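Local atomic coordinates of S-adenosylmethionine:tRNA ribosyltransferase-isomerase (Thermotoga maritima, PDB entry 1VKY), a protein that probably transfers and isomerises the ribose moiety of S-adenosylmethionine onto the 7-aminomethyl group of preQ1-modified tRNA, giving epoxyqueuosine in the queuosine pathway. Residues B[270-275]-B[292-297]; B[285-290]-B[314-319]; B[302-307]-B[325-330]. One frame throughout, in Å; residues are numbered along the deposited sequence.

How the contacts relate
Contacts 1 and 2 alternate along the chain: 270-275 comes first, then 285-290, 292-297 and 314-319. Their centres lie 14 Å apart and they touch, the ring of Phe293 lying against Phe317 and, through CZ, on CG2 of Ile287 at 3.7 Å. Contacts 2 and 3 also alternate, with centres again 14 Å apart, and meet where Val314 packs on the ring of His304. Contacts 1 and 3 follow in series, their nearest atoms about 11 Å apart. The three run from the end of helix 261-270, over helix 309-318, to helix 320-332, so the loops flanking strand 298-302 of the mixed sheet are tied to three helices of one fold.

Contact 1 of 3, residues B[270-275]-B[292-297]; sequences IARLPE and EFKLVD
Ala271 and Lys294 bring the two backbones nearest, their CA atoms 6.2 Å apart, where a type I beta turn from Ile270 to Leu273 at the end of helix 261-270 faces the loop ahead of strand 298-302. Between them the CB of Ala271 fits against the CB of Lys294 at 3.8 Å and rests on CG of Leu295 at 4.0 Å. Deeper in, Ile270 and Leu295 cross at about a right angle, Ile270 CG1 lying 4.1 Å from Leu295 CD1. That branch of Ile270 sits between the backbone N and the carbonyl carbon (chi1 71°), which swings the end of the side chain nearer to the leucine.

The polar part lies toward the surface. Arg272 runs out extended from CG to NE, and its NH2 gives a hydrogen bond to Glu292 O, 2.8 Å long with an N-H...O angle of 151°. The acceptor lies in the guanidinium plane and the donor almost on the line of the carbonyl. Lys294 crosses the arginine at about a right angle, laying CD over one guanidinium face, 3.9 Å from Arg272 NH1. Its NZ stays 4.7 Å from Arg272 NH2, a like-charge approach that Glu268, in a salt bridge with Arg272 NH1, probably eases. Replacing Arg272 with an alanine would probably leave Glu292 O without this donor and Glu268 without its cationic mate.

Glu268 also accepts the backbone N-H groups of Lys294, Leu295 and Val296, so one helix carboxylate grips the returning loop as well as the arginine. This is surface packing in the fold first described for QueA: the end of a helix clasped to the loop that leads into an inner strand of the mixed sheet.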
loop_
_atom_site.group_PDB
_atom_site.type_symbol
_atom_site.label_atom_id
_atom_site.label_comp_id
_atom_site.label_asym_id
_atom_site.label_seq_id
_atom_site.Cartn_x
_atom_site.Cartn_y
_atom_site.Cartn_z
ATOM N N ILE B 270 6.364 20.902 -20.226
ATOM C CA ILE B 270 6.856 22.298 -20.269
ATOM C C ILE B 270 7.969 22.513 -21.280
ATOM O O ILE B 270 8.151 23.633 -21.767
ATOM C CB ILE B 270 7.302 22.863 -18.863
ATOM C CG1 ILE B 270 8.600 22.210 -18.387
ATOM C CG2 ILE B 270 6.193 22.709 -17.877
ATOM C CD1 ILE B 270 9.266 22.907 -17.291
ATOM N N ALA B 271 8.714 21.460 -21.584
ATOM C CA ALA B 271 9.746 21.515 -22.623
ATOM C C ALA B 271 9.127 21.854 -23.984
ATOM O O ALA B 271 9.841 22.283 -24.873
ATOM C CB ALA B 271 10.481 20.174 -22.750
ATOM N N ARG B 272 7.830 21.599 -24.168
ATOM C CA ARG B 272 7.179 21.808 -25.453
ATOM C C ARG B 272 6.324 23.083 -25.444
ATOM O O ARG B 272 5.537 23.289 -26.350
ATOM C CB ARG B 272 6.319 20.598 -25.808
ATOM C CG ARG B 272 7.199 19.369 -26.160
ATOM C CD ARG B 272 6.505 18.087 -26.166
ATOM N NE ARG B 272 7.388 17.046 -26.732
ATOM C CZ ARG B 272 8.420 16.485 -26.125
ATOM N NH1 ARG B 272 8.765 16.827 -24.885
ATOM N NH2 ARG B 272 9.153 15.577 -26.760
ATOM N N LEU B 273 6.483 23.932 -24.431
ATOM C CA LEU B 273 5.717 25.167 -24.358
ATOM C C LEU B 273 6.662 26.306 -24.536
ATOM O O LEU B 273 7.868 26.154 -24.387
ATOM C CB LEU B 273 5.064 25.318 -22.990
ATOM C CG LEU B 273 3.976 24.323 -22.640
ATOM C CD1 LEU B 273 3.615 24.452 -21.161
ATOM C CD2 LEU B 273 2.769 24.520 -23.529
ATOM N N PRO B 274 6.141 27.490 -24.836
ATOM C CA PRO B 274 7.029 28.637 -24.912
ATOM C C PRO B 274 7.704 28.851 -23.552
ATOM O O PRO B 274 7.171 28.472 -22.534
ATOM C CB PRO B 274 6.111 29.814 -25.263
ATOM C CG PRO B 274 4.731 29.312 -25.384
ATOM C CD PRO B 274 4.722 27.832 -25.076
ATOM N N GLU B 275 8.872 29.462 -23.561
ATOM C CA GLU B 275 9.655 29.664 -22.378
ATOM C C GLU B 275 8.952 30.598 -21.401
ATOM O O GLU B 275 8.496 31.641 -21.797
ATOM C CB GLU B 275 10.974 30.245 -22.820
ATOM C CG GLU B 275 11.951 30.549 -21.698
ATOM C CD GLU B 275 13.359 30.785 -22.229
ATOM O OE1 GLU B 275 13.870 29.891 -22.961
ATOM O OE2 GLU B 275 13.947 31.860 -21.927
ATOM N N GLU B 292 11.264 11.589 -27.998
ATOM C CA GLU B 292 12.466 12.359 -27.719
ATOM C C GLU B 292 12.302 13.155 -26.414
ATOM O O GLU B 292 11.437 14.031 -26.316
ATOM C CB GLU B 292 12.721 13.365 -28.843
ATOM C CG GLU B 292 14.010 14.167 -28.708
ATOM C CD GLU B 292 15.279 13.306 -28.853
ATOM O OE1 GLU B 292 15.232 12.192 -29.450
ATOM O OE2 GLU B 292 16.339 13.752 -28.357
ATOM N N PHE B 293 13.165 12.858 -25.451
ATOM C CA PHE B 293 13.108 13.499 -24.147
ATOM C C PHE B 293 13.954 14.770 -24.206
ATOM O O PHE B 293 15.161 14.712 -24.373
ATOM C CB PHE B 293 13.500 12.508 -23.068
ATOM C CG PHE B 293 12.472 11.442 -22.909
ATOM C CD1 PHE B 293 12.433 10.352 -23.797
ATOM C CD2 PHE B 293 11.488 11.561 -21.943
ATOM C CE1 PHE B 293 11.410 9.383 -23.712
ATOM C CE2 PHE B 293 10.485 10.637 -21.840
ATOM C CZ PHE B 293 10.422 9.531 -22.735
ATOM N N LYS B 294 13.295 15.917 -24.138
ATOM C CA LYS B 294 13.949 17.202 -24.247
ATOM C C LYS B 294 14.534 17.722 -22.946
ATOM O O LYS B 294 15.454 18.546 -22.942
ATOM C CB LYS B 294 12.954 18.221 -24.784
ATOM C CG LYS B 294 12.551 17.910 -26.213
ATOM C CD LYS B 294 11.488 18.915 -26.747
ATOM C CE LYS B 294 11.264 18.730 -28.272
ATOM N NZ LYS B 294 12.437 18.130 -29.048
ATOM N N LEU B 295 13.996 17.311 -21.827
ATOM C CA LEU B 295 14.493 17.822 -20.548
ATOM C C LEU B 295 15.049 16.727 -19.646
ATOM O O LEU B 295 16.010 16.931 -18.893
ATOM C CB LEU B 295 13.416 18.602 -19.786
ATOM C CG LEU B 295 13.346 20.109 -19.919
ATOM C CD1 LEU B 295 12.313 20.682 -19.027
ATOM C CD2 LEU B 295 14.711 20.823 -19.698
ATOM N N VAL B 296 14.545 15.536 -19.773
ATOM C CA VAL B 296 14.950 14.472 -18.839
ATOM C C VAL B 296 16.156 13.675 -19.360
ATOM O O VAL B 296 16.058 13.040 -20.411
ATOM C CB VAL B 296 13.772 13.546 -18.616
ATOM C CG1 VAL B 296 14.161 12.387 -17.635
ATOM C CG2 VAL B 296 12.573 14.306 -18.103
ATOM N N ASP B 297 17.277 13.703 -18.630
ATOM C CA ASP B 297 18.508 12.978 -19.047
ATOM C C ASP B 297 18.640 11.579 -18.459
ATOM O O ASP B 297 19.374 10.729 -18.985
ATOM C CB ASP B 297 19.756 13.771 -18.684
ATOM C CG ASP B 297 19.712 15.186 -19.234
ATOM O OD1 ASP B 297 19.435 15.343 -20.435
ATOM O OD2 ASP B 297 19.894 16.200 -18.528
#

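Contact 2 of 3, residues B[285-290]-B[314-319]; sequences LFIYPP and VAAFAG
Pro289 lays its ring against one turn of helix 309-318, with its CA 4.0 Å from that of Ala316. From the ring's CB outward, the atoms climb along the helix backbone: CB meets Ala316 CA at 3.9 Å, and CG reaches Ala316 N at 3.9 Å and the methyl of Ala315, CB, at 4.1 Å. CD turns back to its own chain and lies over one face of the Tyr288 ring, toward the rim. From the helix, Ala316 CB points toward the loop and touches Pro289 N at 3.7 Å and Tyr288 C at 3.8 Å.

The same methyl is also met by Ile287, whose CG2 stands 3.8 Å from Ala316 CB; with CG2 anti to the backbone N (chi1 -58°, which puts CG1 beside the backbone N), this branch is the one turned to the helix. No hydrogen bond crosses here, and the small alanines let the loop backbone come close.

The loop thus lies over helix 309-318, with Phe286 and Tyr288 reaching Met312 on it. Ile287 also packs on Val264 of helix 261-270, while behind the contact Val314, Phe317 and Ala318 pack on Ile346 of strand 343-346.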
loop_
_atom_site.group_PDB
_atom_site.type_symbol
_atom_site.label_atom_id
_atom_site.label_comp_id
_atom_site.label_asym_id
_atom_site.label_seq_id
_atom_site.Cartn_x
_atom_site.Cartn_y
_atom_site.Cartn_z
ATOM N N LEU B 285 -0.253 15.075 -22.087
ATOM C CA LEU B 285 0.799 14.477 -22.926
ATOM C C LEU B 285 0.825 12.989 -22.750
ATOM O O LEU B 285 0.873 12.520 -21.604
ATOM C CB LEU B 285 2.159 15.085 -22.563
ATOM C CG LEU B 285 3.375 14.517 -23.333
ATOM C CD1 LEU B 285 3.261 14.788 -24.827
ATOM C CD2 LEU B 285 4.656 15.144 -22.801
ATOM N N PHE B 286 0.766 12.242 -23.860
ATOM C CA PHE B 286 0.846 10.803 -23.845
ATOM C C PHE B 286 2.187 10.368 -24.467
ATOM O O PHE B 286 2.428 10.631 -25.636
ATOM C CB PHE B 286 -0.328 10.181 -24.639
ATOM C CG PHE B 286 -0.299 8.691 -24.675
ATOM C CD1 PHE B 286 -0.529 7.966 -23.544
ATOM C CD2 PHE B 286 -0.001 8.012 -25.826
ATOM C CE1 PHE B 286 -0.466 6.600 -23.554
ATOM C CE2 PHE B 286 0.052 6.626 -25.833
ATOM C CZ PHE B 286 -0.198 5.938 -24.702
ATOM N N ILE B 287 3.053 9.742 -23.668
ATOM C CA ILE B 287 4.392 9.382 -24.061
ATOM C C ILE B 287 4.401 7.892 -24.410
ATOM O O ILE B 287 4.026 7.041 -23.604
ATOM C CB ILE B 287 5.403 9.716 -22.958
ATOM C CG1 ILE B 287 5.347 11.205 -22.631
ATOM C CG2 ILE B 287 6.795 9.173 -23.329
ATOM C CD1 ILE B 287 6.210 11.633 -21.414
ATOM N N TYR B 288 4.826 7.608 -25.633
ATOM C CA TYR B 288 4.787 6.270 -26.216
ATOM C C TYR B 288 5.969 6.182 -27.185
ATOM O O TYR B 288 6.307 7.195 -27.820
ATOM C CB TYR B 288 3.455 6.151 -26.959
ATOM C CG TYR B 288 3.112 4.794 -27.495
ATOM C CD1 TYR B 288 2.478 3.850 -26.698
ATOM C CD2 TYR B 288 3.424 4.441 -28.821
ATOM C CE1 TYR B 288 2.171 2.586 -27.170
ATOM C CE2 TYR B 288 3.117 3.139 -29.306
ATOM C CZ TYR B 288 2.466 2.227 -28.470
ATOM O OH TYR B 288 2.105 0.939 -28.885
ATOM N N PRO B 289 6.597 5.023 -27.350
ATOM C CA PRO B 289 7.830 4.944 -28.181
ATOM C C PRO B 289 7.509 5.092 -29.670
ATOM O O PRO B 289 6.479 4.619 -30.081
ATOM C CB PRO B 289 8.347 3.535 -27.927
ATOM C CG PRO B 289 7.471 2.920 -26.939
ATOM C CD PRO B 289 6.215 3.708 -26.844
ATOM N N PRO B 290 8.346 5.735 -30.482
ATOM C CA PRO B 290 9.545 6.418 -30.061
ATOM C C PRO B 290 9.265 7.844 -29.537
ATOM O O PRO B 290 8.369 8.527 -30.036
ATOM C CB PRO B 290 10.356 6.463 -31.361
ATOM C CG PRO B 290 9.338 6.653 -32.373
ATOM C CD PRO B 290 8.178 5.794 -31.953
ATOM N N VAL B 314 8.185 4.358 -19.923
ATOM C CA VAL B 314 9.548 3.931 -19.660
ATOM C C VAL B 314 10.183 3.265 -20.892
ATOM O O VAL B 314 11.370 3.449 -21.182
ATOM C CB VAL B 314 9.618 3.000 -18.419
ATOM C CG1 VAL B 314 10.985 2.523 -18.215
ATOM C CG2 VAL B 314 9.164 3.773 -17.189
ATOM N N ALA B 315 9.395 2.517 -21.647
ATOM C CA ALA B 315 9.873 1.940 -22.900
ATOM C C ALA B 315 10.298 3.042 -23.880
ATOM O O ALA B 315 11.322 2.927 -24.558
ATOM C CB ALA B 315 8.754 1.061 -23.517
ATOM N N ALA B 316 9.549 4.140 -23.927
ATOM C CA ALA B 316 9.939 5.236 -24.794
ATOM C C ALA B 316 11.283 5.761 -24.294
ATOM O O ALA B 316 12.122 6.169 -25.082
ATOM C CB ALA B 316 8.909 6.328 -24.800
ATOM N N PHE B 317 11.481 5.790 -22.978
ATOM C CA PHE B 317 12.697 6.428 -22.430
ATOM C C PHE B 317 13.957 5.572 -22.654
ATOM O O PHE B 317 15.010 6.075 -23.012
ATOM C CB PHE B 317 12.530 6.705 -20.938
ATOM C CG PHE B 317 13.627 7.540 -20.391
ATOM C CD1 PHE B 317 13.656 8.912 -20.642
ATOM C CD2 PHE B 317 14.669 6.973 -19.685
ATOM C CE1 PHE B 317 14.714 9.700 -20.182
ATOM C CE2 PHE B 317 15.747 7.790 -19.211
ATOM C CZ PHE B 317 15.729 9.144 -19.473
ATOM N N ALA B 318 13.813 4.274 -22.423
ATOM C CA ALA B 318 14.917 3.315 -22.458
ATOM C C ALA B 318 15.086 2.612 -23.798
ATOM O O ALA B 318 16.145 2.083 -24.061
ATOM C CB ALA B 318 14.704 2.304 -21.379
ATOM N N GLY B 319 14.045 2.583 -24.629
ATOM C CA GLY B 319 14.028 1.747 -25.823
ATOM C C GLY B 319 13.163 0.551 -25.533
ATOM O O GLY B 319 13.356 -0.099 -24.519
#

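Contact 3 of 3, residues B[302-307]-B[325-330]; sequences NFHLPR and EAYREA
Tyr327 of helix 320-332 reaches to the backbone of His304 in the loop that leaves strand 298-302 of the mixed sheet, and a T-shaped aromatic pair with Phe303 completes this buried helix-to-loop contact. Phe303 turns its edge to the Tyr327 ring, the centroids 5.2 Å apart and the planes at 59°. Its CD2 stands over the tyrosine face, 3.9 Å from Tyr327 CZ. Next along the phenylalanine rim, CE2 meets the methyl of Ala330, CB, one helical turn on, at 3.6 Å. Phe303 CG is anti to its carbonyl carbon (chi1 -78°), a setting that sends the ring across toward the helix, its far end at Ala330.

Around this pair, Met41 of strand 39-44 and Met344 of strand 343-346 pack on Phe303, while Tyr20 meets Tyr327 edge-to-face. The His304 ring has Asn302 O over one face, and its NE2 is hydrogen-bonded to Thr301; a bound unidentified molecule lies about 4 Å from the side chain.

The tyrosine hydroxyl is held twice. A water bridges it to the backbone of Asn302, 2.6 Å from Tyr327 OH and donating to Asn302 O at 2.7 Å, and His304 N points its hydrogen almost straight at Tyr327 OH, 2.9 Å away at 174°.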
loop_
_atom_site.group_PDB
_atom_site.type_symbol
_atom_site.label_atom_id
_atom_site.label_comp_id
_atom_site.label_asym_id
_atom_site.label_seq_id
_atom_site.Cartn_x
_atom_site.Cartn_y
_atom_site.Cartn_z
ATOM N N ASN B 302 9.641 3.037 -10.645
ATOM C CA ASN B 302 9.302 1.675 -10.204
ATOM C C ASN B 302 9.200 0.731 -11.370
ATOM O O ASN B 302 9.373 1.121 -12.523
ATOM C CB ASN B 302 7.990 1.690 -9.386
ATOM C CG ASN B 302 8.110 2.479 -8.060
ATOM O OD1 ASN B 302 9.187 2.593 -7.469
ATOM N ND2 ASN B 302 6.986 3.026 -7.614
ATOM N N PHE B 303 8.998 -0.550 -11.047
ATOM C CA PHE B 303 8.658 -1.579 -12.030
ATOM C C PHE B 303 7.153 -1.584 -12.262
ATOM O O PHE B 303 6.387 -1.777 -11.327
ATOM C CB PHE B 303 9.159 -2.933 -11.555
ATOM C CG PHE B 303 10.614 -3.120 -11.768
ATOM C CD1 PHE B 303 11.509 -2.735 -10.839
ATOM C CD2 PHE B 303 11.075 -3.658 -12.957
ATOM C CE1 PHE B 303 12.874 -2.927 -11.048
ATOM C CE2 PHE B 303 12.401 -3.825 -13.196
ATOM C CZ PHE B 303 13.315 -3.469 -12.232
ATOM N N HIS B 304 6.735 -1.364 -13.510
ATOM C CA HIS B 304 5.332 -1.143 -13.821
ATOM C C HIS B 304 4.683 -2.423 -14.307
ATOM O O HIS B 304 5.357 -3.357 -14.651
ATOM C CB HIS B 304 5.199 -0.005 -14.823
ATOM C CG HIS B 304 5.932 1.246 -14.394
ATOM N ND1 HIS B 304 5.542 1.991 -13.304
ATOM C CD2 HIS B 304 7.074 1.820 -14.850
ATOM C CE1 HIS B 304 6.389 2.995 -13.127
ATOM N NE2 HIS B 304 7.328 2.914 -14.053
ATOM N N LEU B 305 3.354 -2.450 -14.340
ATOM C CA LEU B 305 2.629 -3.667 -14.633
ATOM C C LEU B 305 2.542 -3.906 -16.139
ATOM O O LEU B 305 2.593 -2.929 -16.939
ATOM C CB LEU B 305 1.224 -3.538 -14.002
ATOM C CG LEU B 305 1.142 -3.333 -12.467
ATOM C CD1 LEU B 305 -0.266 -2.918 -12.015
ATOM C CD2 LEU B 305 1.577 -4.622 -11.766
ATOM N N PRO B 306 2.363 -5.176 -16.534
ATOM C CA PRO B 306 2.100 -5.521 -17.916
ATOM C C PRO B 306 1.042 -4.644 -18.522
ATOM O O PRO B 306 0.018 -4.327 -17.888
ATOM C CB PRO B 306 1.603 -6.981 -17.841
ATOM C CG PRO B 306 2.238 -7.546 -16.605
ATOM C CD PRO B 306 2.370 -6.379 -15.669
ATOM N N ARG B 307 1.338 -4.179 -19.734
ATOM C CA ARG B 307 0.390 -3.395 -20.517
ATOM C C ARG B 307 0.090 -2.022 -19.931
ATOM O O ARG B 307 -0.800 -1.349 -20.433
ATOM C CB ARG B 307 -0.941 -4.168 -20.709
ATOM C CG ARG B 307 -0.806 -5.584 -21.354
ATOM C CD ARG B 307 -2.106 -6.410 -21.306
ATOM N NE ARG B 307 -2.054 -7.337 -20.164
ATOM C CZ ARG B 307 -2.843 -7.328 -19.086
ATOM N NH1 ARG B 307 -3.864 -6.483 -18.932
ATOM N NH2 ARG B 307 -2.607 -8.224 -18.151
ATOM N N GLU B 325 13.594 -6.573 -22.296
ATOM C CA GLU B 325 14.678 -7.470 -21.865
ATOM C C GLU B 325 14.949 -7.277 -20.355
ATOM O O GLU B 325 15.004 -8.226 -19.581
ATOM C CB GLU B 325 15.914 -7.171 -22.747
ATOM C CG GLU B 325 17.256 -7.710 -22.280
ATOM C CD GLU B 325 18.383 -7.486 -23.307
ATOM O OE1 GLU B 325 18.574 -6.329 -23.809
ATOM N N ALA B 326 15.042 -6.028 -19.916
ATOM C CA ALA B 326 15.257 -5.710 -18.488
ATOM C C ALA B 326 14.135 -6.259 -17.594
ATOM O O ALA B 326 14.380 -6.759 -16.489
ATOM C CB ALA B 326 15.391 -4.196 -18.301
ATOM N N TYR B 327 12.895 -6.109 -18.038
ATOM C CA TYR B 327 11.763 -6.622 -17.260
ATOM C C TYR B 327 11.737 -8.158 -17.207
ATOM O O TYR B 327 11.381 -8.754 -16.184
ATOM C CB TYR B 327 10.439 -6.118 -17.822
ATOM C CG TYR B 327 10.010 -4.816 -17.227
ATOM C CD1 TYR B 327 10.789 -3.672 -17.378
ATOM C CD2 TYR B 327 8.821 -4.710 -16.509
ATOM C CE1 TYR B 327 10.353 -2.435 -16.833
ATOM C CE2 TYR B 327 8.402 -3.498 -15.945
ATOM C CZ TYR B 327 9.171 -2.364 -16.117
ATOM O OH TYR B 327 8.741 -1.160 -15.582
ATOM N N ARG B 328 12.133 -8.805 -18.298
ATOM C CA ARG B 328 12.233 -10.272 -18.251
ATOM C C ARG B 328 13.308 -10.718 -17.255
ATOM O O ARG B 328 13.105 -11.676 -16.494
ATOM C CB ARG B 328 12.492 -10.811 -19.644
ATOM C CG ARG B 328 11.219 -10.892 -20.505
ATOM C CD ARG B 328 11.404 -11.746 -21.773
ATOM N NE ARG B 328 12.366 -11.112 -22.666
ATOM C CZ ARG B 328 12.098 -10.132 -23.517
ATOM N NH1 ARG B 328 10.862 -9.650 -23.647
ATOM N NH2 ARG B 328 13.084 -9.637 -24.252
ATOM N N GLU B 329 14.453 -10.019 -17.238
ATOM C CA GLU B 329 15.501 -10.267 -16.230
ATOM C C GLU B 329 15.047 -9.994 -14.797
ATOM O O GLU B 329 15.435 -10.725 -13.861
ATOM C CB GLU B 329 16.776 -9.442 -16.499
ATOM C CG GLU B 329 17.910 -10.164 -17.225
ATOM C CD GLU B 329 18.390 -11.475 -16.548
ATOM O OE1 GLU B 329 18.085 -12.563 -17.076
ATOM O OE2 GLU B 329 19.087 -11.444 -15.505
ATOM N N ALA B 330 14.236 -8.956 -14.604
ATOM C CA ALA B 330 13.699 -8.667 -13.271
ATOM C C ALA B 330 12.806 -9.797 -12.741
ATOM O O ALA B 330 12.906 -10.170 -11.575
ATOM C CB ALA B 330 12.941 -7.352 -13.255
HETATM O O HOH W 1 10.498 0.719 -14.978
#